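Conserved hypothetical protein (Sulfolobus solfataricus, PDB 2FNA) binds ADP and a magnesium ion and is probably an archaeal AAA+ ATPase of the P-loop class, with a cellular role not yet defined. Local coordinates at residues V139-D144 / K169-I174; L54-I59 / S135-I140; Y163-L168 / R199-V204; N156-L161 / Y184-V189. All blocks are in the same frame, centred on the assembly; numbering follows the deposited sequence. Where two conformers were deposited one is given.

Contacts 1 and 2 share strand 139-144, which pairs with strand 171-177 in contact 1 and with the outermost strand 58-62 in contact 2; both rest on backbone hydrogen bonds flanked by aliphatic side chains. Contact 1 is buried in the core, whereas contact 2 is partly buried, at the edge of the sheet, and takes in loop residues. Contacts 3 and 4 both use helix 158-167, which follows strand 139-144 in the chain. Contact 3, at the surface near its C-terminal end, depends on a salt bridge and a tyrosine hydroxyl; contact 4, at its start, is mostly buried, with leucine packing and one bridging water. Phe-201 of contact 3 touches Leu-187 and Val-189 of contact 4.

Contact 1. Residues V139-D144 / K169-I174; sequences VIIVLD and KRIKFI
Ile-174 starts its side chain beside Val-142 of the neighbouring parallel strand and runs it back toward Ile-140. Its CB is 4.5 Å from Val-142 CG2. CG1 stands beside the backbone N (chi1 -62°), turning the chain toward Ile-140, whose CG2 is 4.0 Å from Ile-174 CG1. The tip, Ile-174 CD1, closes to 3.6 Å on the same Ile-140 CG2. Ile-47 of helix 43-54 covers this face. On the other face Phe-173 CD1 and CE1 lie against Ile-141 CB, CD1 at 3.7 Å; Ile-141 CG1 reaches Ile-171 CG2 at 4.0 Å, and Leu-128 and Phe-131 of helix 124-133 pack outside. Five backbone hydrogen bonds join the strands, from Val-139 N to Arg-170 O (2.8 Å) through to Leu-143 N to Ile-174 O (2.8 Å), while the N-H and C=O of Ile-140 and Val-142 turn to strand 58-62. The strands and helix 158-167 form a beta-alpha-beta unit. The pairing puts the C-terminal end of strand 139-144 by the probable Walker A loop, where Asp-144 bonds Ser-44, consistent with a Walker B aspartate. Thus Ile-140, Val-142 and Ile-174 are buried on one face and Ile-141, Ile-171 and Phe-173 on the other, while Lys-172 stays partly exposed.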
# COMPACT_ATOMS: atom_id res chain seq x y z
N VAL A 139 -5.44 7.15 -19.86
CA VAL A 139 -5.18 7.99 -18.68
C VAL A 139 -5.20 7.03 -17.51
O VAL A 139 -6.10 6.21 -17.41
CB VAL A 139 -6.28 9.03 -18.47
CG1 VAL A 139 -6.02 9.84 -17.22
CG2 VAL A 139 -6.44 9.93 -19.73
N ILE A 140 -4.20 7.14 -16.65
CA ILE A 140 -4.02 6.24 -15.55
C ILE A 140 -4.53 6.92 -14.30
O ILE A 140 -4.21 8.09 -14.03
CB ILE A 140 -2.55 5.86 -15.40
CG1 ILE A 140 -2.06 5.24 -16.72
CG2 ILE A 140 -2.34 4.95 -14.19
CD1 ILE A 140 -0.61 5.00 -16.78
N ILE A 141 -5.34 6.18 -13.56
CA ILE A 141 -5.86 6.64 -12.30
C ILE A 141 -5.25 5.75 -11.23
O ILE A 141 -5.52 4.54 -11.18
CB ILE A 141 -7.38 6.55 -12.19
CG1 ILE A 141 -8.07 7.15 -13.41
CG2 ILE A 141 -7.84 7.22 -10.90
CD1 ILE A 141 -8.18 8.63 -13.42
N VAL A 142 -4.41 6.36 -10.40
CA VAL A 142 -3.72 5.65 -9.36
C VAL A 142 -4.40 5.91 -8.05
O VAL A 142 -4.56 7.08 -7.63
CB VAL A 142 -2.23 6.08 -9.26
CG1 VAL A 142 -1.51 5.33 -8.19
CG2 VAL A 142 -1.53 5.90 -10.60
N LEU A 143 -4.76 4.81 -7.39
CA LEU A 143 -5.28 4.83 -6.05
C LEU A 143 -4.29 4.07 -5.22
O LEU A 143 -4.38 2.85 -5.10
CB LEU A 143 -6.65 4.17 -6.01
CG LEU A 143 -7.72 4.74 -6.95
CD1 LEU A 143 -9.00 3.99 -6.81
CD2 LEU A 143 -7.95 6.19 -6.70
N ASP A 144 -3.32 4.79 -4.68
CA ASP A 144 -2.23 4.17 -3.96
C ASP A 144 -2.66 4.03 -2.49
O ASP A 144 -2.82 5.01 -1.78
CB ASP A 144 -0.96 5.00 -4.13
CG ASP A 144 0.32 4.27 -3.68
OD1 ASP A 144 0.27 3.10 -3.25
OD2 ASP A 144 1.40 4.92 -3.76
N LYS A 169 -12.73 2.83 -22.12
CA LYS A 169 -11.64 2.00 -22.64
C LYS A 169 -10.29 2.67 -22.62
O LYS A 169 -9.28 1.99 -22.78
CB LYS A 169 -11.95 1.51 -24.06
CG LYS A 169 -13.30 0.75 -24.19
CD LYS A 169 -13.32 -0.63 -23.49
CE LYS A 169 -14.75 -1.07 -23.18
NZ LYS A 169 -14.94 -2.56 -23.16
N ARG A 170 -10.26 3.99 -22.41
CA ARG A 170 -9.00 4.72 -22.19
C ARG A 170 -8.74 5.08 -20.74
O ARG A 170 -7.85 5.87 -20.48
CB ARG A 170 -8.93 6.00 -23.05
CG ARG A 170 -8.73 5.70 -24.53
CD ARG A 170 -8.35 6.93 -25.33
NE ARG A 170 -9.42 7.92 -25.37
CZ ARG A 170 -10.53 7.80 -26.08
NH1 ARG A 170 -10.76 6.71 -26.83
NH2 ARG A 170 -11.44 8.77 -26.06
N ILE A 171 -9.50 4.53 -19.81
CA ILE A 171 -9.27 4.75 -18.37
C ILE A 171 -8.71 3.46 -17.81
O ILE A 171 -9.33 2.40 -17.94
CB ILE A 171 -10.57 5.19 -17.59
CG1 ILE A 171 -11.12 6.54 -18.06
CG2 ILE A 171 -10.33 5.22 -16.08
CD1 ILE A 171 -10.31 7.73 -17.70
N LYS A 172 -7.49 3.55 -17.26
CA LYS A 172 -6.78 2.42 -16.68
C LYS A 172 -6.43 2.70 -15.23
O LYS A 172 -5.69 3.63 -14.94
CB LYS A 172 -5.49 2.16 -17.45
CG LYS A 172 -5.65 1.98 -18.93
CD LYS A 172 -6.45 0.74 -19.25
CE LYS A 172 -6.67 0.55 -20.76
NZ LYS A 172 -7.76 -0.43 -20.86
N PHE A 173 -6.99 1.91 -14.31
CA PHE A 173 -6.74 2.09 -12.89
C PHE A 173 -5.58 1.26 -12.42
O PHE A 173 -5.41 0.08 -12.82
CB PHE A 173 -7.95 1.65 -12.06
CG PHE A 173 -9.16 2.50 -12.23
CD1 PHE A 173 -9.37 3.59 -11.40
CD2 PHE A 173 -10.10 2.19 -13.19
CE1 PHE A 173 -10.48 4.40 -11.56
CE2 PHE A 173 -11.23 2.98 -13.34
CZ PHE A 173 -11.41 4.08 -12.52
N ILE A 174 -4.82 1.85 -11.50
CA ILE A 174 -3.85 1.09 -10.75
C ILE A 174 -4.18 1.27 -9.28
O ILE A 174 -4.17 2.39 -8.77
CB ILE A 174 -2.37 1.54 -11.06
CG1 ILE A 174 -2.04 1.29 -12.53
CG2 ILE A 174 -1.38 0.78 -10.18
CD1 ILE A 174 -0.74 1.96 -12.94

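Contact 2. Residues L54-I59 / S135-I140; sequences LNLPYI and SKDNVI. With EDO (1,2-ethanediol), chain E.
Leu-54 and Ile-140 meet at about a right angle, methyl to methyl, with Leu-54 CD1 3.7 Å from Ile-140 CD1. Leu-56 adds its own CD1 to the same terminal methyl and otherwise runs beside Asn-138, CD1 against its CB; its second branch crosses Asp-137 obliquely, with Leu-56 CD2 3.5 Å from Asp-137 CB. The Pro-57 ring sits over the bend that leads into strand 139-144, its CG 3.6 Å from Ser-135 OG and its CD 3.6 Å from Asn-138 O. Tyr-58 sends only its CB against Ile-140. With CG set between the backbone N and carbonyl carbon (chi1 69°), its ring leads away from the strand pair, and one face carries C1 of an ethanediol, offset toward the rim. The diol O2 also accepts from Tyr-58 N at 3.0 Å, on the outer side of this edge strand. Parallel pairing begins here: Ile-140 N donates to Pro-57 O at 3.1 Å, and Ile-140 O accepts from Ile-59 N at 2.9 Å. Leu-88 of helix 74-91 covers Pro-57 and Ile-59. The chemistry is therefore mixed: both backbone polar groups of Ile-140 are held by Pro-57 and Ile-59, either side of Tyr-58, whereas the carbonyl oxygen of Asn-138, covered by Leu-56 and Pro-57, is buried with no hydrogen-bond partner in the model, which probably carries an energetic cost.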
# COMPACT_ATOMS: atom_id res chain seq x y z
N LEU A 54 5.81 4.89 -18.91
CA LEU A 54 4.69 4.91 -19.85
C LEU A 54 4.47 6.27 -20.47
O LEU A 54 4.00 6.36 -21.60
CB LEU A 54 3.38 4.46 -19.19
CG LEU A 54 3.26 2.97 -18.86
CD1 LEU A 54 2.03 2.71 -17.99
CD2 LEU A 54 3.25 2.15 -20.17
N ASN A 55 4.79 7.35 -19.74
CA ASN A 55 4.63 8.69 -20.33
C ASN A 55 3.17 8.88 -20.79
O ASN A 55 2.87 9.33 -21.91
CB ASN A 55 5.61 8.87 -21.50
CG ASN A 55 5.75 10.31 -21.96
OD1 ASN A 55 5.62 11.23 -21.17
ND2 ASN A 55 6.00 10.51 -23.24
N LEU A 56 2.26 8.53 -19.90
CA LEU A 56 0.84 8.73 -20.12
C LEU A 56 0.32 9.68 -19.05
O LEU A 56 0.81 9.65 -17.92
CB LEU A 56 0.05 7.41 -20.06
CG LEU A 56 0.16 6.44 -21.25
CD1 LEU A 56 -0.48 5.10 -20.86
CD2 LEU A 56 -0.48 7.00 -22.49
N PRO A 57 -0.71 10.48 -19.39
CA PRO A 57 -1.33 11.33 -18.40
C PRO A 57 -1.84 10.49 -17.23
O PRO A 57 -2.21 9.33 -17.41
CB PRO A 57 -2.51 11.96 -19.13
CG PRO A 57 -2.62 11.27 -20.43
CD PRO A 57 -1.38 10.54 -20.70
N TYR A 58 -1.83 11.06 -16.05
CA TYR A 58 -2.24 10.32 -14.88
C TYR A 58 -2.70 11.25 -13.77
O TYR A 58 -2.40 12.47 -13.76
CB TYR A 58 -1.10 9.42 -14.39
CG TYR A 58 0.07 10.18 -13.80
CD1 TYR A 58 1.12 10.64 -14.62
CD2 TYR A 58 0.14 10.45 -12.44
CE1 TYR A 58 2.21 11.36 -14.08
CE2 TYR A 58 1.22 11.18 -11.90
CZ TYR A 58 2.25 11.61 -12.72
OH TYR A 58 3.29 12.30 -12.17
N ILE A 59 -3.48 10.64 -12.87
CA ILE A 59 -3.96 11.21 -11.63
C ILE A 59 -3.40 10.29 -10.54
O ILE A 59 -3.60 9.09 -10.60
CB ILE A 59 -5.52 11.16 -11.59
CG1 ILE A 59 -6.12 12.23 -12.50
CG2 ILE A 59 -6.06 11.24 -10.15
CD1 ILE A 59 -5.89 13.65 -12.05
N SER A 135 -8.43 13.05 -23.84
CA SER A 135 -7.17 12.34 -24.04
C SER A 135 -7.30 11.38 -25.23
O SER A 135 -8.28 10.65 -25.33
CB SER A 135 -6.82 11.55 -22.76
OG SER A 135 -5.44 11.22 -22.72
N LYS A 136 -6.31 11.40 -26.11
CA LYS A 136 -6.21 10.41 -27.20
C LYS A 136 -5.61 9.12 -26.66
O LYS A 136 -5.85 8.04 -27.18
CB LYS A 136 -5.32 10.96 -28.34
N ASP A 137 -4.85 9.25 -25.58
CA ASP A 137 -4.12 8.14 -24.97
C ASP A 137 -4.82 7.63 -23.71
O ASP A 137 -5.74 8.28 -23.22
CB ASP A 137 -2.71 8.63 -24.62
CG ASP A 137 -1.99 9.27 -25.83
OD1 ASP A 137 -1.79 8.55 -26.82
OD2 ASP A 137 -1.65 10.48 -25.78
N ASN A 138 -4.40 6.47 -23.21
CA ASN A 138 -4.86 5.97 -21.91
C ASN A 138 -4.52 6.99 -20.81
O ASN A 138 -3.47 7.62 -20.84
CB ASN A 138 -4.18 4.63 -21.55
CG ASN A 138 -4.70 3.46 -22.34
OD1 ASN A 138 -5.73 3.54 -22.99
ND2 ASN A 138 -3.99 2.34 -22.29
N VAL A 139 -5.44 7.15 -19.86
CA VAL A 139 -5.18 7.99 -18.68
C VAL A 139 -5.20 7.03 -17.51
O VAL A 139 -6.10 6.21 -17.41
CB VAL A 139 -6.28 9.03 -18.47
CG1 VAL A 139 -6.02 9.84 -17.22
CG2 VAL A 139 -6.44 9.93 -19.73
N ILE A 140 -4.20 7.14 -16.65
CA ILE A 140 -4.02 6.24 -15.55
C ILE A 140 -4.53 6.92 -14.30
O ILE A 140 -4.21 8.09 -14.03
CB ILE A 140 -2.55 5.86 -15.40
CG1 ILE A 140 -2.06 5.24 -16.72
CG2 ILE A 140 -2.34 4.95 -14.19
CD1 ILE A 140 -0.61 5.00 -16.78
C1 EDO E . 0.47 14.19 -13.91
O1 EDO E . 0.50 15.02 -12.75
C2 EDO E . -0.50 14.74 -14.95
O2 EDO E . -0.58 13.83 -16.06

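Contact 3. Residues Y163-L168 / R199-V204; sequences YAYDNL and RAFSTV. With EDO (1,2-ethanediol), chain F.
The backbones stay well apart, Tyr-165 CA being 8.6 Å from Arg-199 CA, and side chains span the distance between the end of helix 158-167 and the lead-in to strand 202-206. Tyr-165, its CG anti to the backbone N (chi1 -169°), extends until its OH donates to Ala-200 O at 2.7 Å, using a lone pair in the carbonyl plane. Arg-199 lies across the ring: its CB sits over one face, 4.0 Å from the ring centroid, in a CH-pi contact. From there the extended chain carries the guanidinium to Asp-166, which it grips side-on. Arg-199 NE meets Asp-166 OD1 at 3.0 Å in a nearly straight bond (171°), and NH2 meets OD2 at 3.0 Å, each oxygen using its syn lone pair, with the two flat groups 35° apart. A leucine in place of Arg-199 would probably leave the Asp-166 carboxylate without its cationic mate, with Tyr-165 OH to Ala-200 O the remaining polar tie. Phe-201 turns a ring edge toward Tyr-165 CE2 at 4.4 Å. The arrangement is a two-pronged surface salt bridge beside a CH-pi contact, joining a helix to the approach of an outermost strand in the parallel sheet of a P-loop alpha/beta domain.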
# COMPACT_ATOMS: atom_id res chain seq x y z
N TYR A 163 -18.57 1.09 -14.19
CA TYR A 163 -18.92 1.80 -15.42
C TYR A 163 -17.68 2.04 -16.32
O TYR A 163 -17.72 1.81 -17.53
CB TYR A 163 -19.65 3.12 -15.10
CG TYR A 163 -19.91 3.92 -16.35
CD1 TYR A 163 -20.93 3.54 -17.21
CD2 TYR A 163 -19.09 4.98 -16.73
CE1 TYR A 163 -21.17 4.22 -18.38
CE2 TYR A 163 -19.32 5.67 -17.92
CZ TYR A 163 -20.36 5.28 -18.74
OH TYR A 163 -20.63 5.92 -19.93
N ALA A 164 -16.60 2.51 -15.71
CA ALA A 164 -15.34 2.71 -16.38
C ALA A 164 -14.78 1.39 -16.91
O ALA A 164 -14.40 1.28 -18.08
CB ALA A 164 -14.33 3.36 -15.41
N TYR A 165 -14.72 0.40 -16.03
CA TYR A 165 -14.25 -0.94 -16.38
C TYR A 165 -14.96 -1.45 -17.63
O TYR A 165 -14.31 -1.87 -18.59
CB TYR A 165 -14.45 -1.92 -15.19
CG TYR A 165 -13.76 -3.27 -15.39
CD1 TYR A 165 -14.23 -4.18 -16.33
CD2 TYR A 165 -12.66 -3.62 -14.64
CE1 TYR A 165 -13.62 -5.39 -16.51
CE2 TYR A 165 -12.03 -4.82 -14.82
CZ TYR A 165 -12.51 -5.70 -15.77
OH TYR A 165 -11.90 -6.90 -15.94
N ASP A 166 -16.30 -1.41 -17.62
CA ASP A 166 -17.07 -1.92 -18.76
C ASP A 166 -17.09 -0.99 -19.99
O ASP A 166 -17.16 -1.47 -21.12
CB ASP A 166 -18.51 -2.28 -18.34
CG ASP A 166 -18.58 -3.39 -17.28
OD1 ASP A 166 -17.58 -4.14 -17.08
OD2 ASP A 166 -19.64 -3.50 -16.62
N ASN A 167 -17.01 0.33 -19.77
CA ASN A 167 -17.29 1.31 -20.85
C ASN A 167 -16.23 2.37 -21.22
O ASN A 167 -16.28 2.93 -22.31
CB ASN A 167 -18.59 2.05 -20.53
CG ASN A 167 -19.72 1.10 -20.24
OD1 ASN A 167 -20.24 0.47 -21.15
ND2 ASN A 167 -20.07 0.94 -18.96
N LEU A 168 -15.31 2.67 -20.30
CA LEU A 168 -14.29 3.70 -20.52
C LEU A 168 -12.99 2.98 -20.82
O LEU A 168 -12.26 2.53 -19.92
CB LEU A 168 -14.18 4.67 -19.32
CG LEU A 168 -15.47 5.42 -18.93
CD1 LEU A 168 -15.25 6.33 -17.76
CD2 LEU A 168 -16.03 6.23 -20.09
N ARG A 199 -15.29 -9.67 -12.47
CA ARG A 199 -14.40 -8.99 -13.39
C ARG A 199 -12.96 -9.24 -13.01
O ARG A 199 -12.62 -9.15 -11.85
CB ARG A 199 -14.72 -7.49 -13.38
CG ARG A 199 -16.09 -7.25 -13.96
CD ARG A 199 -16.62 -5.87 -13.68
NE ARG A 199 -17.85 -5.66 -14.45
CZ ARG A 199 -19.04 -6.18 -14.16
NH1 ARG A 199 -19.25 -6.97 -13.08
NH2 ARG A 199 -20.07 -5.91 -14.95
N ALA A 200 -12.10 -9.55 -13.96
CA ALA A 200 -10.74 -9.92 -13.61
C ALA A 200 -9.86 -8.68 -13.47
O ALA A 200 -10.02 -7.70 -14.19
CB ALA A 200 -10.15 -10.92 -14.61
N PHE A 201 -8.98 -8.72 -12.46
CA PHE A 201 -7.97 -7.69 -12.26
C PHE A 201 -6.62 -8.25 -12.64
O PHE A 201 -6.29 -9.38 -12.27
CB PHE A 201 -7.94 -7.28 -10.79
CG PHE A 201 -9.28 -6.88 -10.22
CD1 PHE A 201 -10.24 -6.27 -11.02
CD2 PHE A 201 -9.58 -7.10 -8.88
CE1 PHE A 201 -11.47 -5.90 -10.50
CE2 PHE A 201 -10.81 -6.71 -8.35
CZ PHE A 201 -11.75 -6.12 -9.17
N SER A 202 -5.83 -7.47 -13.38
CA SER A 202 -4.43 -7.78 -13.61
C SER A 202 -3.70 -7.50 -12.30
O SER A 202 -3.72 -6.35 -11.79
CB SER A 202 -3.84 -6.92 -14.73
OG SER A 202 -2.48 -7.25 -14.97
N THR A 203 -3.07 -8.53 -11.75
CA THR A 203 -2.54 -8.48 -10.38
C THR A 203 -1.02 -8.72 -10.38
O THR A 203 -0.53 -9.68 -11.02
CB THR A 203 -3.26 -9.50 -9.48
OG1 THR A 203 -4.67 -9.28 -9.58
CG2 THR A 203 -2.83 -9.36 -7.99
N VAL A 204 -0.31 -7.81 -9.73
CA VAL A 204 1.13 -7.89 -9.49
C VAL A 204 1.36 -7.89 -7.97
O VAL A 204 0.78 -7.07 -7.26
CB VAL A 204 1.79 -6.64 -10.08
CG1 VAL A 204 3.27 -6.68 -9.90
CG2 VAL A 204 1.45 -6.51 -11.57
C1 EDO F . -9.10 -12.50 -8.89
O1 EDO F . -8.02 -12.39 -7.91
C2 EDO F . -9.45 -11.19 -9.60
O2 EDO F . -9.12 -11.32 -10.99

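Contact 4. Residues N156-L161 / Y184-V189; sequences NLLPAL and YDYLRV. With EDO (1,2-ethanediol), chain I.
Tyr-186 meets Leu-157 because its CG lies anti to the backbone N (chi1 171°), sending the ring across to the start of helix 158-167. Leu-158 has CG beside its own backbone N (chi1 -65°), which directs both methyls at the end of helix 180-186. The Tyr-186 hydroxyl abuts Leu-157, its OH 3.9 Å from Leu-157 CB. A water bridges the same two residues, accepting from Leu-157 N at 2.9 Å and lying 2.8 Å from Tyr-186 OH. Leu-158 CD1 and CD2 are each 3.8 Å from Tyr-186 O, and CD2 also approaches Leu-187 CA at 4.1 Å. The Arg-188 chain passes over Leu-158, its exact course uncertain because two conformers were deposited. Cut back to an alanine, Leu-158 would probably lose the methyls covering the Tyr-186 carbonyl and open a gap between the helix start and the turn after helix 180-186. Asn-156 OD1 accepts from Leu-158 N at 3.1 Å, approached from above the carbonyl plane; Asn-156 ND2 donates to O1 of an ethanediol at 2.9 Å. A side-chain-capped helix start thus packs against a helix end closed by a Schellman motif, in the helical layer over the ATPase sheet.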
# COMPACT_ATOMS: atom_id res chain seq x y z
N ASN A 156 -19.95 5.93 -2.39
CA ASN A 156 -19.73 4.64 -3.02
C ASN A 156 -19.20 4.78 -4.45
O ASN A 156 -19.97 5.07 -5.37
CB ASN A 156 -21.01 3.80 -3.00
CG ASN A 156 -20.81 2.42 -3.61
OD1 ASN A 156 -19.68 1.98 -3.80
ND2 ASN A 156 -21.91 1.72 -3.91
N LEU A 157 -17.90 4.54 -4.63
CA LEU A 157 -17.26 4.68 -5.94
C LEU A 157 -17.38 3.46 -6.82
O LEU A 157 -17.02 3.51 -7.99
CB LEU A 157 -15.78 5.02 -5.76
CG LEU A 157 -15.46 6.35 -5.06
CD1 LEU A 157 -13.94 6.43 -4.84
CD2 LEU A 157 -15.95 7.54 -5.85
N LEU A 158 -17.91 2.36 -6.29
CA LEU A 158 -17.87 1.11 -7.02
C LEU A 158 -18.66 1.14 -8.32
O LEU A 158 -18.17 0.63 -9.31
CB LEU A 158 -18.30 -0.08 -6.14
CG LEU A 158 -17.42 -0.44 -4.94
CD1 LEU A 158 -17.98 -1.67 -4.18
CD2 LEU A 158 -15.98 -0.70 -5.33
N PRO A 159 -19.90 1.68 -8.32
CA PRO A 159 -20.63 1.72 -9.58
C PRO A 159 -19.89 2.51 -10.68
O PRO A 159 -19.90 2.11 -11.82
CB PRO A 159 -21.95 2.38 -9.21
CG PRO A 159 -22.09 2.15 -7.75
CD PRO A 159 -20.70 2.20 -7.21
N ALA A 160 -19.24 3.60 -10.30
CA ALA A 160 -18.41 4.38 -11.23
C ALA A 160 -17.19 3.60 -11.73
O ALA A 160 -16.86 3.63 -12.91
CB ALA A 160 -17.97 5.65 -10.55
N LEU A 161 -16.53 2.88 -10.83
CA LEU A 161 -15.41 2.02 -11.23
C LEU A 161 -15.84 0.95 -12.21
O LEU A 161 -15.09 0.65 -13.13
CB LEU A 161 -14.79 1.36 -10.00
CG LEU A 161 -14.10 2.32 -9.03
CD1 LEU A 161 -13.63 1.62 -7.77
CD2 LEU A 161 -12.95 3.00 -9.75
N TYR A 184 -9.38 -6.39 -1.15
CA TYR A 184 -10.42 -7.23 -1.75
C TYR A 184 -11.83 -6.96 -1.18
O TYR A 184 -12.81 -6.93 -1.93
CB TYR A 184 -10.02 -8.72 -1.67
CG TYR A 184 -8.99 -9.10 -2.73
CD1 TYR A 184 -7.63 -8.89 -2.55
CD2 TYR A 184 -9.39 -9.70 -3.93
CE1 TYR A 184 -6.69 -9.25 -3.54
CE2 TYR A 184 -8.48 -10.05 -4.90
CZ TYR A 184 -7.13 -9.82 -4.71
OH TYR A 184 -6.24 -10.23 -5.68
N ASP A 185 -11.93 -6.81 0.14
CA ASP A 185 -13.18 -6.46 0.80
C ASP A 185 -13.70 -5.12 0.28
O ASP A 185 -14.90 -4.98 0.02
CB ASP A 185 -12.98 -6.33 2.31
CG ASP A 185 -12.77 -7.65 2.97
OD1 ASP A 185 -12.78 -8.65 2.24
OD2 ASP A 185 -12.57 -7.68 4.20
N TYR A 186 -12.81 -4.16 0.13
CA TYR A 186 -13.21 -2.84 -0.41
C TYR A 186 -13.91 -2.93 -1.79
O TYR A 186 -14.91 -2.25 -2.05
CB TYR A 186 -12.02 -1.89 -0.49
CG TYR A 186 -12.41 -0.64 -1.24
CD1 TYR A 186 -13.32 0.26 -0.68
CD2 TYR A 186 -12.00 -0.43 -2.52
CE1 TYR A 186 -13.74 1.39 -1.39
CE2 TYR A 186 -12.41 0.67 -3.22
CZ TYR A 186 -13.30 1.57 -2.65
OH TYR A 186 -13.69 2.69 -3.38
N LEU A 187 -13.37 -3.77 -2.65
CA LEU A 187 -13.82 -3.96 -4.03
C LEU A 187 -14.99 -4.98 -4.10
O LEU A 187 -15.56 -5.19 -5.18
CB LEU A 187 -12.62 -4.42 -4.89
CG LEU A 187 -11.43 -3.46 -5.07
CD1 LEU A 187 -10.21 -4.14 -5.67
CD2 LEU A 187 -11.79 -2.25 -5.91
N ARG A 188 -15.33 -5.55 -2.92
CA ARG A 188 -16.48 -6.42 -2.72
C ARG A 188 -16.45 -7.62 -3.68
O ARG A 188 -17.47 -8.05 -4.18
CB ARG A 188 -17.80 -5.63 -2.83
CG ARG A 188 -17.76 -4.31 -2.04
CD ARG A 188 -19.13 -3.69 -1.77
NE ARG A 188 -19.03 -2.48 -0.94
CZ ARG A 188 -20.08 -1.81 -0.44
NH1 ARG A 188 -21.33 -2.22 -0.66
NH2 ARG A 188 -19.89 -0.73 0.30
N VAL A 189 -15.26 -8.15 -3.90
CA VAL A 189 -15.03 -9.31 -4.76
C VAL A 189 -15.83 -10.53 -4.37
O VAL A 189 -16.09 -11.41 -5.21
CB VAL A 189 -13.48 -9.63 -4.81
CG1 VAL A 189 -13.18 -10.89 -5.58
CG2 VAL A 189 -12.78 -8.48 -5.47
C1 EDO I . -21.89 -2.08 -4.01
O1 EDO I . -22.39 -1.00 -4.85
C2 EDO I . -22.90 -3.22 -3.77
O2 EDO I . -22.38 -4.30 -2.96
O HOH W 1 -16.21 3.47 -2.50